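Local structure of farnesyl diphosphate phosphatase YisP (Bacillus subtilis subsp. subtilis, 3WE9) at residues Asp116-Asp119 and Glu120-Met123. The protein hydrolyses farnesyl diphosphate to farnesol and diphosphate, an activity involved in biofilm formation, and belongs to the phytoene/squalene synthase family. Residues are numbered along the deposited sequence; the frame is centred on the assembly and turned at random.
Sequences DDLD and ELLM
The backbone N of D116 donates to OE2 of E120 over 2.9 Å, and an N-H...O angle of 173° makes the bond nearly straight. The donor meets OE2 from above the carboxylate plane, 44° out of it. E120 spans the distance because its CG stands anti to the backbone N (chi1 -169°) and the chain beyond stays extended, carrying the carboxylate back to D116, ahead of the first helical residue. D117 holds the N-cap position, yet its side chain makes no capping bond; its carbonyl O accepts a weak, bent bond from E120 N, 3.1 Å long. From L118 the helical pattern is established: its O takes L122 N at 2.9 Å, and a weak bond from L121 N. Its side chain crosses that of L122 at a slant, CG lying 4.2 Å from CD1 of L122, and its CD1 is 4.3 Å from CD2 of L121, both loose apolar contacts. D119 continues the i to i+4 pattern, its O receiving M123 N at 2.8 Å. The backbone bonds of L118 and D119 form the first turn of helix 118-140, at the surface of an all-helical fold, and the E120 carboxylate ties the preceding D116 to it. L121 is buried against I208 of helix 199-221 and against L161 and F164 of helix 145-165, while L118 touches Y207 of helix 199-221 and V181 of helix 179-185.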
loop_
_atom_site.group_PDB
_atom_site.type_symbol
_atom_site.label_atom_id
_atom_site.label_comp_id
_atom_site.label_asym_id
_atom_site.label_seq_id
_atom_site.Cartn_x
_atom_site.Cartn_y
_atom_site.Cartn_z
ATOM N N ASP A 116 -6.522 4.909 -19.668
ATOM C CA ASP A 116 -5.905 5.157 -20.964
ATOM C C ASP A 116 -4.415 5.447 -20.866
ATOM O O ASP A 116 -3.600 4.751 -21.465
ATOM C CB ASP A 116 -6.612 6.325 -21.659
ATOM C CG ASP A 116 -6.184 6.487 -23.102
ATOM O OD1 ASP A 116 -6.372 5.531 -23.885
ATOM O OD2 ASP A 116 -5.653 7.562 -23.455
ATOM N N ASP A 117 -4.080 6.487 -20.112
ATOM C CA ASP A 117 -2.704 6.929 -19.898
ATOM C C ASP A 117 -2.094 6.277 -18.667
ATOM O O ASP A 117 -2.805 5.870 -17.753
ATOM C CB ASP A 117 -2.661 8.444 -19.646
ATOM C CG ASP A 117 -2.782 9.259 -20.900
ATOM O OD1 ASP A 117 -2.765 10.502 -20.783
ATOM O OD2 ASP A 117 -2.889 8.672 -21.996
ATOM N N LEU A 118 -0.770 6.215 -18.637
ATOM C CA LEU A 118 -0.084 5.682 -17.476
ATOM C C LEU A 118 -0.384 6.686 -16.353
ATOM O O LEU A 118 -0.592 6.305 -15.204
ATOM C CB LEU A 118 1.423 5.594 -17.752
ATOM C CG LEU A 118 2.354 5.192 -16.608
ATOM C CD1 LEU A 118 1.816 3.956 -15.899
ATOM C CD2 LEU A 118 3.754 4.944 -17.159
ATOM N N ASP A 119 -0.440 7.972 -16.707
ATOM C CA ASP A 119 -0.731 9.026 -15.734
ATOM C C ASP A 119 -2.019 8.756 -14.970
ATOM O O ASP A 119 -2.125 9.074 -13.788
ATOM C CB ASP A 119 -0.839 10.393 -16.420
ATOM C CG ASP A 119 0.509 11.062 -16.617
ATOM O OD1 ASP A 119 1.522 10.525 -16.126
ATOM O OD2 ASP A 119 0.552 12.136 -17.259
ATOM N N GLU A 120 -3.002 8.175 -15.646
ATOM C CA GLU A 120 -4.267 7.874 -14.998
ATOM C C GLU A 120 -4.069 6.826 -13.893
ATOM O O GLU A 120 -4.650 6.935 -12.810
ATOM C CB GLU A 120 -5.282 7.380 -16.032
ATOM C CG GLU A 120 -6.702 7.288 -15.504
ATOM C CD GLU A 120 -7.727 7.058 -16.601
ATOM O OE1 GLU A 120 -8.926 6.916 -16.270
ATOM O OE2 GLU A 120 -7.342 7.023 -17.791
ATOM N N LEU A 121 -3.254 5.810 -14.168
ATOM C CA LEU A 121 -2.984 4.779 -13.168
ATOM C C LEU A 121 -2.200 5.391 -12.002
ATOM O O LEU A 121 -2.491 5.117 -10.838
ATOM C CB LEU A 121 -2.166 3.635 -13.781
ATOM C CG LEU A 121 -1.738 2.522 -12.812
ATOM C CD1 LEU A 121 -2.960 1.817 -12.240
ATOM C CD2 LEU A 121 -0.849 1.527 -13.544
ATOM N N LEU A 122 -1.209 6.219 -12.327
ATOM C CA LEU A 122 -0.375 6.870 -11.317
ATOM C C LEU A 122 -1.184 7.809 -10.437
ATOM O O LEU A 122 -0.980 7.871 -9.223
ATOM C CB LEU A 122 0.758 7.661 -11.984
ATOM C CG LEU A 122 1.787 6.849 -12.773
ATOM C CD1 LEU A 122 2.831 7.779 -13.387
ATOM C CD2 LEU A 122 2.443 5.841 -11.840
ATOM N N MET A 123 -2.099 8.546 -11.054
ATOM C CA MET A 123 -2.945 9.480 -10.325
ATOM C C MET A 123 -3.815 8.692 -9.360
ATOM O O MET A 123 -4.079 9.126 -8.236
ATOM C CB MET A 123 -3.813 10.275 -11.309
ATOM C CG MET A 123 -4.848 11.185 -10.656
ATOM S SD MET A 123 -4.176 12.332 -9.436
ATOM C CE MET A 123 -2.978 13.188 -10.386
#